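Local coordinates for protein 2,3,4,5-tetrahydropyridine-2,6-dicarboxylate N-succinyltransferase (Campylobacter jejuni, PDB 2RIJ) that probably catalyses the succinyl-CoA-dependent conversion of cyclic tetrahydrodipicolinate into acyclic N-succinyl-L-2-amino-6-oxopimelate, a step of lysine biosynthesis, at residues K14-K19 / A60-E65; V127-D132 / Y142-L147; V153-I158 / S264-E269; D203-F208 / K225-A230; G294-L299 / G310-V315. All blocks are in the same frame, centred on the assembly; numbering follows the deposited sequence.

Interaction 1. Residues K14-K19 / A60-E65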
# COMPACT_ATOMS: atom_id res chain seq x y z
N LYS A 14 -9.06 24.32 -71.63
CA LYS A 14 -10.48 24.71 -71.51
C LYS A 14 -11.37 23.76 -72.30
O LYS A 14 -12.39 23.30 -71.79
CB LYS A 14 -10.70 26.16 -72.00
CG LYS A 14 -12.11 26.71 -71.77
N GLN A 15 -10.98 23.42 -73.52
CA GLN A 15 -11.76 22.45 -74.29
C GLN A 15 -11.85 21.06 -73.64
O GLN A 15 -12.91 20.43 -73.65
CB GLN A 15 -11.22 22.31 -75.72
CG GLN A 15 -11.49 23.52 -76.54
CD GLN A 15 -10.93 23.43 -77.94
OE1 GLN A 15 -10.23 22.48 -78.31
NE2 GLN A 15 -11.23 24.46 -78.74
N ILE A 16 -10.74 20.58 -73.10
CA ILE A 16 -10.71 19.28 -72.45
C ILE A 16 -11.64 19.28 -71.23
O ILE A 16 -12.47 18.36 -71.05
CB ILE A 16 -9.27 18.92 -72.01
CG1 ILE A 16 -8.37 18.72 -73.24
CG2 ILE A 16 -9.25 17.66 -71.09
CD1 ILE A 16 -6.86 18.79 -72.91
N GLU A 17 -11.53 20.34 -70.42
CA GLU A 17 -12.19 20.39 -69.14
C GLU A 17 -13.69 20.63 -69.33
O GLU A 17 -14.46 20.38 -68.42
CB GLU A 17 -11.56 21.45 -68.20
CG GLU A 17 -10.17 21.07 -67.68
CD GLU A 17 -9.54 22.12 -66.74
OE1 GLU A 17 -10.03 23.27 -66.73
OE2 GLU A 17 -8.55 21.78 -66.01
N GLN A 18 -14.09 21.08 -70.52
CA GLN A 18 -15.51 21.25 -70.85
C GLN A 18 -16.10 19.97 -71.46
O GLN A 18 -17.28 19.93 -71.83
CB GLN A 18 -15.71 22.48 -71.77
CG GLN A 18 -15.44 22.23 -73.24
CD GLN A 18 -15.46 23.49 -74.12
OE1 GLN A 18 -15.46 23.39 -75.35
NE2 GLN A 18 -15.49 24.67 -73.50
N LYS A 19 -15.30 18.92 -71.57
CA LYS A 19 -15.84 17.64 -72.02
C LYS A 19 -16.82 17.15 -70.97
O LYS A 19 -16.75 17.51 -69.79
CB LYS A 19 -14.75 16.60 -72.24
CG LYS A 19 -13.96 16.78 -73.55
CD LYS A 19 -12.83 15.74 -73.67
CE LYS A 19 -12.29 15.67 -75.08
NZ LYS A 19 -11.75 14.32 -75.45
N ALA A 60 -2.71 17.43 -65.78
CA ALA A 60 -3.60 16.27 -65.62
C ALA A 60 -4.57 16.19 -66.83
O ALA A 60 -4.79 15.12 -67.37
CB ALA A 60 -4.38 16.39 -64.31
N ALA A 61 -5.07 17.33 -67.28
CA ALA A 61 -6.01 17.41 -68.40
C ALA A 61 -5.35 16.88 -69.68
O ALA A 61 -5.98 16.11 -70.41
CB ALA A 61 -6.48 18.84 -68.62
N ILE A 62 -4.08 17.26 -69.91
CA ILE A 62 -3.33 16.82 -71.09
C ILE A 62 -3.18 15.31 -71.05
O ILE A 62 -3.37 14.67 -72.05
CB ILE A 62 -1.93 17.51 -71.22
CG1 ILE A 62 -2.05 19.03 -71.44
CG2 ILE A 62 -1.11 16.86 -72.33
CD1 ILE A 62 -3.01 19.46 -72.60
N MSE A 63 -2.89 14.74 -69.89
CA MSE A 63 -2.70 13.29 -69.75
C MSE A 63 -3.98 12.51 -69.96
O MSE A 63 -4.01 11.51 -70.66
CB MSE A 63 -2.20 12.92 -68.34
CG MSE A 63 -0.82 13.40 -68.00
SE MSE A 63 0.54 12.97 -69.33
CE MSE A 63 0.08 11.12 -69.79
N LEU A 64 -5.05 12.98 -69.33
CA LEU A 64 -6.37 12.36 -69.51
C LEU A 64 -6.80 12.44 -70.97
O LEU A 64 -7.35 11.47 -71.53
CB LEU A 64 -7.40 13.05 -68.61
CG LEU A 64 -7.17 12.76 -67.12
CD1 LEU A 64 -8.05 13.67 -66.27
CD2 LEU A 64 -7.40 11.26 -66.83
N GLU A 65 -6.55 13.59 -71.60
CA GLU A 65 -6.86 13.74 -73.02
C GLU A 65 -6.03 12.81 -73.94
O GLU A 65 -6.52 12.37 -74.96
CB GLU A 65 -6.72 15.19 -73.43
CG GLU A 65 -7.01 15.48 -74.89
CD GLU A 65 -8.47 15.28 -75.30
OE1 GLU A 65 -9.36 15.10 -74.43
OE2 GLU A 65 -8.73 15.32 -76.52

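Interaction 2. Residues V127-D132 / Y142-L147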
# COMPACT_ATOMS: atom_id res chain seq x y z
N VAL A 127 -1.88 7.49 -62.91
CA VAL A 127 -2.67 7.16 -61.73
C VAL A 127 -3.26 8.46 -61.24
O VAL A 127 -2.54 9.40 -61.03
CB VAL A 127 -1.79 6.51 -60.63
CG1 VAL A 127 -2.62 6.07 -59.44
CG2 VAL A 127 -0.99 5.34 -61.21
N CYS A 128 -4.58 8.51 -61.11
CA CYS A 128 -5.21 9.68 -60.53
C CYS A 128 -6.39 9.36 -59.63
O CYS A 128 -7.07 8.34 -59.81
CB CYS A 128 -5.55 10.73 -61.60
SG CYS A 128 -7.06 10.48 -62.49
N LEU A 129 -6.60 10.24 -58.66
CA LEU A 129 -7.73 10.18 -57.76
C LEU A 129 -8.69 11.32 -58.10
O LEU A 129 -8.27 12.49 -58.15
CB LEU A 129 -7.29 10.29 -56.30
CG LEU A 129 -6.24 9.32 -55.81
CD1 LEU A 129 -5.93 9.57 -54.31
CD2 LEU A 129 -6.70 7.91 -56.04
N PHE A 130 -9.96 10.98 -58.30
CA PHE A 130 -11.05 12.01 -58.44
C PHE A 130 -11.74 12.36 -57.12
O PHE A 130 -12.28 13.45 -56.98
CB PHE A 130 -12.10 11.53 -59.42
CG PHE A 130 -11.60 11.40 -60.81
CD1 PHE A 130 -11.09 12.50 -61.48
CD2 PHE A 130 -11.64 10.19 -61.47
CE1 PHE A 130 -10.59 12.38 -62.77
CE2 PHE A 130 -11.16 10.06 -62.76
CZ PHE A 130 -10.62 11.15 -63.40
N GLU A 131 -11.71 11.43 -56.18
CA GLU A 131 -12.22 11.67 -54.83
C GLU A 131 -11.44 10.80 -53.86
O GLU A 131 -10.62 9.98 -54.28
CB GLU A 131 -13.73 11.40 -54.74
CG GLU A 131 -14.18 10.06 -55.28
CD GLU A 131 -15.62 10.06 -55.81
OE1 GLU A 131 -16.33 11.06 -55.59
OE2 GLU A 131 -16.04 9.07 -56.44
N ASP A 132 -11.68 11.00 -52.57
CA ASP A 132 -11.00 10.26 -51.50
C ASP A 132 -11.89 9.13 -50.99
O ASP A 132 -12.70 9.31 -50.10
CB ASP A 132 -10.59 11.22 -50.37
CG ASP A 132 -10.04 10.49 -49.15
OD1 ASP A 132 -9.38 9.43 -49.31
OD2 ASP A 132 -10.26 10.99 -48.01
N TYR A 142 -0.68 2.99 -53.69
CA TYR A 142 0.67 3.60 -53.69
C TYR A 142 0.61 5.13 -53.81
O TYR A 142 1.35 5.85 -53.10
CB TYR A 142 1.55 2.96 -54.74
CG TYR A 142 2.34 1.78 -54.24
CD1 TYR A 142 1.78 0.52 -54.21
CD2 TYR A 142 3.61 1.95 -53.69
CE1 TYR A 142 2.49 -0.55 -53.71
CE2 TYR A 142 4.32 0.88 -53.19
CZ TYR A 142 3.76 -0.37 -53.22
OH TYR A 142 4.44 -1.46 -52.73
N LEU A 143 -0.31 5.66 -54.63
CA LEU A 143 -0.48 7.11 -54.70
C LEU A 143 -0.89 7.70 -53.31
O LEU A 143 -0.38 8.76 -52.89
CB LEU A 143 -1.48 7.50 -55.77
CG LEU A 143 -1.73 8.99 -55.97
CD1 LEU A 143 -0.46 9.79 -56.18
CD2 LEU A 143 -2.69 9.14 -57.14
N LYS A 144 -1.84 7.05 -52.65
CA LYS A 144 -2.27 7.42 -51.30
C LYS A 144 -1.09 7.38 -50.30
O LYS A 144 -0.87 8.32 -49.55
CB LYS A 144 -3.42 6.52 -50.86
CG LYS A 144 -4.75 6.82 -51.62
CD LYS A 144 -5.81 5.74 -51.45
CE LYS A 144 -7.16 6.15 -52.04
NZ LYS A 144 -7.85 7.16 -51.24
N LEU A 145 -0.29 6.32 -50.33
CA LEU A 145 0.85 6.22 -49.40
C LEU A 145 1.83 7.36 -49.64
O LEU A 145 2.34 7.93 -48.69
CB LEU A 145 1.52 4.87 -49.51
CG LEU A 145 0.69 3.66 -49.00
CD1 LEU A 145 1.41 2.33 -49.28
CD2 LEU A 145 0.27 3.79 -47.49
N TYR A 146 2.10 7.66 -50.91
CA TYR A 146 2.91 8.79 -51.29
C TYR A 146 2.34 10.10 -50.84
O TYR A 146 3.08 10.97 -50.40
CB TYR A 146 3.17 8.82 -52.81
CG TYR A 146 4.42 8.13 -53.33
CD1 TYR A 146 4.44 6.78 -53.66
CD2 TYR A 146 5.62 8.83 -53.48
CE1 TYR A 146 5.59 6.14 -54.19
CE2 TYR A 146 6.75 8.22 -54.00
CZ TYR A 146 6.74 6.88 -54.36
OH TYR A 146 7.90 6.35 -54.90
N LEU A 147 1.03 10.28 -50.94
CA LEU A 147 0.41 11.54 -50.47
C LEU A 147 0.70 11.79 -48.98
O LEU A 147 1.05 12.90 -48.59
CB LEU A 147 -1.10 11.55 -50.74
CG LEU A 147 -1.53 11.77 -52.17
CD1 LEU A 147 -3.07 11.47 -52.33
CD2 LEU A 147 -1.16 13.19 -52.64
O HOH W 1 -9.64 7.54 -53.72
O HOH W 2 -7.30 9.72 -51.08

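Interaction 3. Residues V153-I158 / S264-E269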
# COMPACT_ATOMS: atom_id res chain seq x y z
N VAL A 153 -0.77 15.60 -47.90
CA VAL A 153 -1.97 15.53 -47.08
C VAL A 153 -1.59 15.16 -45.64
O VAL A 153 -0.57 14.51 -45.39
CB VAL A 153 -3.00 14.48 -47.60
CG1 VAL A 153 -3.41 14.79 -49.09
CG2 VAL A 153 -2.48 13.03 -47.42
N PRO A 154 -2.39 15.62 -44.66
CA PRO A 154 -2.13 15.25 -43.26
C PRO A 154 -2.41 13.81 -42.91
O PRO A 154 -3.23 13.14 -43.56
CB PRO A 154 -3.04 16.17 -42.45
CG PRO A 154 -3.57 17.17 -43.42
CD PRO A 154 -3.50 16.60 -44.77
N LEU A 155 -1.69 13.34 -41.89
CA LEU A 155 -1.92 12.02 -41.31
C LEU A 155 -3.41 11.84 -41.00
O LEU A 155 -4.09 12.81 -40.61
CB LEU A 155 -1.10 11.87 -40.05
CG LEU A 155 0.39 11.62 -40.26
CD1 LEU A 155 1.23 11.85 -38.98
CD2 LEU A 155 0.52 10.16 -40.78
N ARG A 156 -3.90 10.65 -41.25
CA ARG A 156 -5.32 10.24 -41.06
C ARG A 156 -6.37 10.84 -42.00
O ARG A 156 -7.54 10.45 -41.94
CB ARG A 156 -5.78 10.51 -39.63
CG ARG A 156 -4.93 9.96 -38.53
CD ARG A 156 -5.57 10.47 -37.21
NE ARG A 156 -4.79 10.14 -36.07
CZ ARG A 156 -4.83 10.83 -34.94
NH1 ARG A 156 -5.60 11.89 -34.80
NH2 ARG A 156 -4.08 10.45 -33.94
N SER A 157 -5.95 11.70 -42.90
CA SER A 157 -6.88 12.52 -43.66
C SER A 157 -7.37 11.81 -44.92
O SER A 157 -8.28 12.32 -45.57
CB SER A 157 -6.22 13.85 -43.98
OG SER A 157 -5.28 13.71 -45.02
N ILE A 158 -6.81 10.65 -45.29
CA ILE A 158 -7.24 9.97 -46.51
C ILE A 158 -7.59 8.51 -46.29
O ILE A 158 -7.14 7.88 -45.34
CB ILE A 158 -6.21 10.11 -47.69
CG1 ILE A 158 -4.85 9.51 -47.33
CG2 ILE A 158 -6.09 11.58 -48.18
CD1 ILE A 158 -3.93 9.42 -48.55
N SER A 264 -2.09 5.23 -37.13
CA SER A 264 -3.05 6.21 -36.67
C SER A 264 -2.55 7.11 -35.55
O SER A 264 -3.19 8.08 -35.27
CB SER A 264 -4.40 5.61 -36.28
OG SER A 264 -5.01 5.12 -37.43
N ALA A 265 -1.39 6.81 -34.99
CA ALA A 265 -0.83 7.63 -33.88
C ALA A 265 -0.06 8.80 -34.47
O ALA A 265 0.67 8.64 -35.48
CB ALA A 265 0.04 6.79 -32.94
N ILE A 266 -0.23 9.97 -33.84
CA ILE A 266 0.42 11.21 -34.21
C ILE A 266 1.08 11.80 -33.00
O ILE A 266 0.48 11.86 -31.91
CB ILE A 266 -0.59 12.27 -34.79
CG1 ILE A 266 -1.29 11.73 -36.05
CG2 ILE A 266 0.15 13.55 -35.15
CD1 ILE A 266 -2.49 12.60 -36.53
N VAL A 267 2.34 12.21 -33.18
CA VAL A 267 3.17 12.78 -32.13
C VAL A 267 3.50 14.24 -32.50
O VAL A 267 4.00 14.50 -33.58
CB VAL A 267 4.43 11.94 -31.90
CG1 VAL A 267 5.34 12.52 -30.82
CG2 VAL A 267 4.04 10.46 -31.57
N GLY A 268 3.24 15.16 -31.58
CA GLY A 268 3.35 16.59 -31.84
C GLY A 268 4.76 17.10 -31.65
O GLY A 268 5.61 16.46 -31.04
N GLU A 269 4.99 18.29 -32.19
CA GLU A 269 6.31 18.94 -32.19
C GLU A 269 7.00 19.01 -30.85
O GLU A 269 6.40 19.42 -29.82
CB GLU A 269 6.10 20.39 -32.69
CG GLU A 269 7.36 21.19 -32.78
CD GLU A 269 7.04 22.53 -33.49
OE1 GLU A 269 6.36 23.38 -32.85
OE2 GLU A 269 7.37 22.67 -34.69

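Interaction 4. Residues D203-F208 / K225-A230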
# COMPACT_ATOMS: atom_id res chain seq x y z
N ASP A 203 6.63 -9.04 -46.94
CA ASP A 203 5.51 -8.23 -46.51
C ASP A 203 4.78 -7.67 -47.71
O ASP A 203 5.21 -7.76 -48.89
CB ASP A 203 5.99 -7.06 -45.62
CG ASP A 203 4.85 -6.33 -44.89
OD1 ASP A 203 3.76 -6.90 -44.71
OD2 ASP A 203 5.04 -5.14 -44.54
N LYS A 204 3.65 -7.07 -47.41
CA LYS A 204 2.81 -6.38 -48.39
C LYS A 204 3.19 -4.92 -48.65
O LYS A 204 2.76 -4.36 -49.66
CB LYS A 204 1.32 -6.44 -47.95
CG LYS A 204 0.70 -7.84 -48.06
CD LYS A 204 -0.69 -7.89 -47.49
CE LYS A 204 -1.43 -9.18 -47.90
NZ LYS A 204 -2.84 -9.17 -47.55
N PHE A 205 3.92 -4.30 -47.73
CA PHE A 205 4.31 -2.90 -47.83
C PHE A 205 5.83 -2.78 -47.98
O PHE A 205 6.57 -3.53 -47.32
CB PHE A 205 3.95 -2.13 -46.55
CG PHE A 205 2.49 -1.83 -46.39
CD1 PHE A 205 1.60 -2.84 -46.07
CD2 PHE A 205 2.02 -0.54 -46.48
CE1 PHE A 205 0.23 -2.59 -45.91
CE2 PHE A 205 0.64 -0.27 -46.32
CZ PHE A 205 -0.24 -1.32 -46.08
N PRO A 206 6.30 -1.77 -48.74
CA PRO A 206 7.72 -1.39 -48.79
C PRO A 206 8.09 -0.41 -47.68
O PRO A 206 7.24 -0.02 -46.85
CB PRO A 206 7.82 -0.74 -50.17
CG PRO A 206 6.54 -0.08 -50.31
CD PRO A 206 5.50 -0.89 -49.61
N ARG A 207 9.37 -0.08 -47.62
CA ARG A 207 9.87 0.85 -46.66
C ARG A 207 9.83 2.26 -47.25
O ARG A 207 9.96 2.47 -48.46
CB ARG A 207 11.27 0.44 -46.23
CG ARG A 207 11.22 -0.90 -45.43
CD ARG A 207 12.43 -1.65 -45.45
NE ARG A 207 12.31 -2.86 -44.64
CZ ARG A 207 13.35 -3.61 -44.36
NH1 ARG A 207 14.52 -3.28 -44.84
NH2 ARG A 207 13.21 -4.65 -43.59
N PHE A 208 9.70 3.22 -46.35
CA PHE A 208 9.75 4.67 -46.65
C PHE A 208 10.94 5.09 -47.49
O PHE A 208 10.77 5.78 -48.48
CB PHE A 208 9.70 5.40 -45.29
CG PHE A 208 9.74 6.89 -45.31
CD1 PHE A 208 10.96 7.55 -45.33
CD2 PHE A 208 8.56 7.64 -45.10
CE1 PHE A 208 11.03 8.94 -45.23
CE2 PHE A 208 8.62 9.01 -44.99
CZ PHE A 208 9.87 9.67 -45.09
N LYS A 225 12.74 0.49 -39.90
CA LYS A 225 11.97 1.11 -38.81
C LYS A 225 10.93 2.15 -39.25
O LYS A 225 10.20 2.65 -38.41
CB LYS A 225 12.90 1.76 -37.80
CG LYS A 225 13.89 0.83 -37.09
CD LYS A 225 13.29 -0.56 -36.80
CE LYS A 225 14.19 -1.43 -35.89
NZ LYS A 225 14.04 -0.93 -34.48
N VAL A 226 10.90 2.48 -40.53
CA VAL A 226 9.91 3.41 -41.10
C VAL A 226 9.24 2.79 -42.30
O VAL A 226 9.83 2.65 -43.39
CB VAL A 226 10.51 4.79 -41.41
CG1 VAL A 226 9.41 5.81 -41.85
CG2 VAL A 226 11.29 5.34 -40.20
N ARG A 227 7.98 2.40 -42.11
CA ARG A 227 7.19 1.86 -43.20
C ARG A 227 6.75 2.95 -44.18
O ARG A 227 6.54 4.12 -43.82
CB ARG A 227 6.00 1.13 -42.62
CG ARG A 227 5.58 -0.12 -43.38
CD ARG A 227 4.45 -0.74 -42.60
NE ARG A 227 4.15 -2.11 -43.01
CZ ARG A 227 3.17 -2.82 -42.51
NH1 ARG A 227 2.39 -2.29 -41.60
NH2 ARG A 227 2.95 -4.06 -42.91
N MSE A 228 6.65 2.57 -45.46
CA MSE A 228 6.01 3.45 -46.44
C MSE A 228 4.58 3.84 -46.00
O MSE A 228 3.84 3.02 -45.47
CB MSE A 228 6.04 2.79 -47.83
CG MSE A 228 5.51 3.66 -48.97
SE MSE A 228 6.41 5.38 -49.04
CE MSE A 228 5.47 6.02 -50.66
N GLY A 229 4.22 5.12 -46.18
CA GLY A 229 3.03 5.70 -45.61
C GLY A 229 3.21 6.45 -44.27
O GLY A 229 2.27 7.07 -43.82
N ALA A 230 4.37 6.31 -43.62
CA ALA A 230 4.72 7.09 -42.46
C ALA A 230 4.89 8.56 -42.89
O ALA A 230 5.24 8.86 -44.04
CB ALA A 230 6.03 6.54 -41.77

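Interaction 5. Residues G294-L299 / G310-V315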
# COMPACT_ATOMS: atom_id res chain seq x y z
N GLY A 294 0.43 15.28 -27.84
CA GLY A 294 0.57 16.69 -28.21
C GLY A 294 2.02 17.15 -28.26
O GLY A 294 2.94 16.36 -28.34
N LYS A 295 2.20 18.46 -28.22
CA LYS A 295 3.50 19.08 -28.30
C LYS A 295 4.32 18.96 -27.03
O LYS A 295 3.80 19.03 -25.93
CB LYS A 295 3.34 20.58 -28.60
CG LYS A 295 2.76 20.86 -29.94
CD LYS A 295 2.80 22.35 -30.24
CE LYS A 295 1.97 22.66 -31.45
NZ LYS A 295 2.24 24.06 -31.94
N ALA A 296 5.63 18.79 -27.19
CA ALA A 296 6.55 18.79 -26.08
C ALA A 296 6.17 17.74 -25.00
O ALA A 296 6.29 17.99 -23.82
CB ALA A 296 6.63 20.23 -25.46
N CYS A 297 5.69 16.58 -25.41
CA CYS A 297 5.47 15.50 -24.47
C CYS A 297 6.75 14.69 -24.33
O CYS A 297 7.53 14.59 -25.28
CB CYS A 297 4.34 14.60 -24.93
SG CYS A 297 2.73 15.39 -24.81
N LEU A 298 6.96 14.13 -23.14
CA LEU A 298 8.13 13.33 -22.81
C LEU A 298 7.66 11.94 -22.41
O LEU A 298 7.08 11.79 -21.35
CB LEU A 298 8.85 14.01 -21.64
CG LEU A 298 10.20 13.55 -21.16
CD1 LEU A 298 11.18 13.44 -22.32
CD2 LEU A 298 10.68 14.58 -20.10
N LEU A 299 7.90 10.95 -23.25
CA LEU A 299 7.50 9.56 -22.98
C LEU A 299 8.75 8.77 -22.59
O LEU A 299 9.67 8.61 -23.37
CB LEU A 299 6.82 8.98 -24.20
CG LEU A 299 5.62 9.78 -24.74
CD1 LEU A 299 5.05 9.14 -25.97
CD2 LEU A 299 4.51 10.05 -23.68
N GLY A 310 -2.61 15.53 -24.27
CA GLY A 310 -2.49 16.90 -24.73
C GLY A 310 -1.04 17.35 -24.74
O GLY A 310 -0.11 16.53 -24.84
N ASP A 311 -0.83 18.64 -24.67
CA ASP A 311 0.50 19.19 -24.70
C ASP A 311 1.19 19.14 -23.36
O ASP A 311 0.56 19.19 -22.33
CB ASP A 311 0.47 20.64 -25.14
CG ASP A 311 -0.11 20.83 -26.52
OD1 ASP A 311 -0.06 19.96 -27.41
OD2 ASP A 311 -0.66 21.91 -26.72
N ASN A 312 2.51 19.09 -23.39
CA ASN A 312 3.31 19.11 -22.19
C ASN A 312 3.04 18.03 -21.16
O ASN A 312 3.11 18.30 -19.93
CB ASN A 312 3.16 20.47 -21.52
CG ASN A 312 3.44 21.63 -22.48
OD1 ASN A 312 2.58 22.45 -22.74
ND2 ASN A 312 4.65 21.69 -22.97
N CYS A 313 2.72 16.83 -21.62
CA CYS A 313 2.51 15.71 -20.73
C CYS A 313 3.80 14.90 -20.58
O CYS A 313 4.62 14.85 -21.49
CB CYS A 313 1.40 14.80 -21.22
SG CYS A 313 -0.25 15.53 -21.20
N ILE A 314 3.94 14.26 -19.43
CA ILE A 314 5.08 13.41 -19.14
C ILE A 314 4.58 12.06 -18.69
O ILE A 314 3.68 11.97 -17.86
CB ILE A 314 5.95 13.97 -18.04
CG1 ILE A 314 6.49 15.35 -18.43
CG2 ILE A 314 7.13 13.01 -17.69
CD1 ILE A 314 7.28 15.95 -17.31
N VAL A 315 5.13 11.01 -19.30
CA VAL A 315 4.92 9.63 -18.84
C VAL A 315 6.29 9.15 -18.39
O VAL A 315 7.24 9.07 -19.17
CB VAL A 315 4.34 8.72 -19.91
CG1 VAL A 315 4.17 7.28 -19.40
CG2 VAL A 315 2.97 9.24 -20.41
O HOH W 3 6.34 17.23 -21.24
O HOH W 4 6.68 20.42 -22.13

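Interaction 1. Residues K14-K19 / A60-E65
I16 faces helix 57-69 and divides its two branches between neighbouring turns. The CG2 methyl lies against A61, 3.9 Å from its CB, and also packs on that residue's carbonyl. The longer branch runs on to E65: CD1 stops 3.6 Å from E65 CB, with the two side chains crossing obliquely, and the same methyl meets I62 CD1 at 3.9 Å. I62 sets out away from the contact, so it is the last carbon of its chain that comes back to touch.

E65 leaves its helix with CG anti to the backbone N (chi1 180°), then bends at chi2, which presents the carboxylate to K19 while the CB and CG methylenes stay on I16. The lysine, extended beyond CG, comes across it at about a right angle; K19 NZ forms a salt bridge with E65 OE1 at 2.7 Å, taken on the syn lone pair. E65 thus serves both halves of the contact, its aliphatic stem covering I16 and its acid pairing with K19, two residues past the helix end.

This is helix-to-helix packing within the N-terminal region, an apolar patch with a salt bridge at one end. Around the pair, I13 of helix 6-17 continues the packing on A61 and I62, and M68 of helix 57-69 touches both I16 and K19. Helix 87-96 also packs here, with A93 and C96 on I62 and F92 on E65.

Interaction 2. Residues V127-D132 / Y142-L147
L129 and L143 meet tip to tip at the apolar centre of this strand-on-helix contact, with L129 CG 3.8 Å from L143 CD2. That one methyl serves two strand residues, because V127 CG1 also approaches L143 CD2 to 3.8 Å, the valine and leucine sliding past each other in opposite directions. L143 holds CG anti to its backbone N (chi1 -179°), and the bend that follows directs CD2 at the strand. One helical turn later L147 likewise reaches toward L129, CD1 to CD1 at 4.0 Å. The aliphatic stem of K144 adds its CG to this L129 methyl.

The ionic part lies beyond the strand end. K144 bends at chi4 and forms a salt bridge to D132, NZ to OD1 at 3.3 Å. K144 NZ also hydrogen-bonds to the backbone carbonyls of K133 and N159, while D132 OD1 accepts from the N159 amide.

Water supplies the third kind of link. One molecule accepts from K144 NZ and donates to D132 OD1 at 2.7 Å; another lies between K144 NZ and the carbonyl of E131.

Strand 124-129 pairs with strands 27-35 and 80-84 in the antiparallel sheet of the N-terminal region; the axes of strand 127-129 and helix segment 142-147 approach to 9.5 Å, with 69° between their directions. F48 of strand 43-48 touches V127 and L143, and A27 packs on L129 and L147.

Interaction 3. Residues V153-I158 / S264-E269
A type II beta turn, P154 to S157, docks on a coil of the left-handed parallel beta-helix built from hexapeptide repeats, and R156 and L155 make the junction with S264 and I266. The arginine, in the third position of the turn, extends from CG to NE and turns the NE edge of its guanidinium to a single carbonyl oxygen. R156 NE reaches S264 O at 2.7 Å, and R156 NH2 the same oxygen at 2.9 Å. The acceptor lies only 6° out of the guanidinium plane, with the NH2 bond nearly along the C=O axis.

I266 comes from the opposite direction and lays its CD1 over the centre of one guanidinium face, 3.3 Å above the plane. I266 CD1 also packs on L155 CB at 3.9 Å. Within the turn, P154 O accepts from both the backbone N and the OG of S157.

N248 OD1 receives the backbone N-H of R156, and S292 OG bonds R156 NH2. The double bond to one oxygen, with a methyl across the flat face, probably limits how far the guanidinium can tilt or turn; the charge is met by a backbone carbonyl and the S292 hydroxyl, and no carboxylate takes part across the two segments.

Interaction 4. Residues D203-F208 / K225-A230
F208 lies side by side with V226, both pointing the same way, and its CB packs 3.5 Å from V226 CG1. A little along, P206 CG sits 3.8 Å from selenomethionine M228 CB, the two side chains crossing at a slant. These residues join the loop after strand 201-203 to the first turns of the left-handed beta-helix domain, where R227 to A230 form a type II beta turn. The backbones are joined by a single bridge at R207 and R227: F208 N donates to V226 O at 3.0 Å, and M228 N donates to P206 O at 3.0 Å. A230 O comes to the edge of the F208 ring, in its plane.

Outward, R227 runs extended from CG to NE across F205. Its CZ lies 4.4 Å from the ring centroid in an off-centre cation-pi contact, with ring and guanidinium planes 42° apart. F205 also stacks on F247.

D203 completes the polar edge and has a second partner, R219 of the third subunit; that subunit also supplies E222, which pairs with R207. The D203 carboxylate is nearly coplanar with the R227 guanidinium, and R227 NH2 donates to D203 OD2 at 2.9 Å, on the syn lone pair, with an N-H...O angle of 163°.

Interaction 5. Residues G294-L299 / G310-V315
D311 lies beside K295, both side chains pointing the same way. From the start, D311 CB stands 3.8 Å from K295 O; CG comes 3.7 Å from K295 N; and at the tip OD1 accepts the backbone N-H of K295, with D311 OD1 2.8 Å from K295 N. With CG anti to the carbonyl carbon (chi1 -61°), the carboxylate is placed so that this donor meets it from above its plane, 36° out. OD1 also lies against the CA of G294.

Next in line, N312 N donates to K295 O at 2.8 Å, almost straight. Such rung-to-rung stacking is characteristic of the left-handed parallel beta-helix of hexapeptide-repeat acyltransferases, and here residues 294-299 lie directly on 310-315 of the following coil. L298 pairs with I314 and L299 with V315 as parallel bridges, joined by L298 N to C313 O and V315 N to L298 O. The side chains stack in kind: L299 CD2 meets V315 CG2 at 3.7 Å, and C297 SG lies 3.9 Å from C313 CB. C297 SG also accepts from C313 N at 3.5 Å. One water donates to both A296 O and C313 O, while a second accepts from N312 ND2 and donates to A296 O.

Interactions 1, 2 and 4 are buried, whereas interactions 3 and 5 are only partly so. Interaction 1 joins two helices about 49 Å, centre to centre, from interaction 5 in the beta-helix. Interactions 2, 3 and 4 lie between these extremes: interaction 2 includes part of helix 138-149, and interactions 3 and 4 pack against it, I158 and V153 on K144 and L147, M228 and P206 on Y146 and Y142. Leucine and isoleucine packing with a lysine-acid pair marks interactions 1 and 2; an arginine carries interaction 3, in interaction 4 an arginine-acid pair borders an apolar, backbone-bonded centre, and backbone bonds dominate interaction 5. E269 O probably bonds to A296 N, linking interactions 3 and 5.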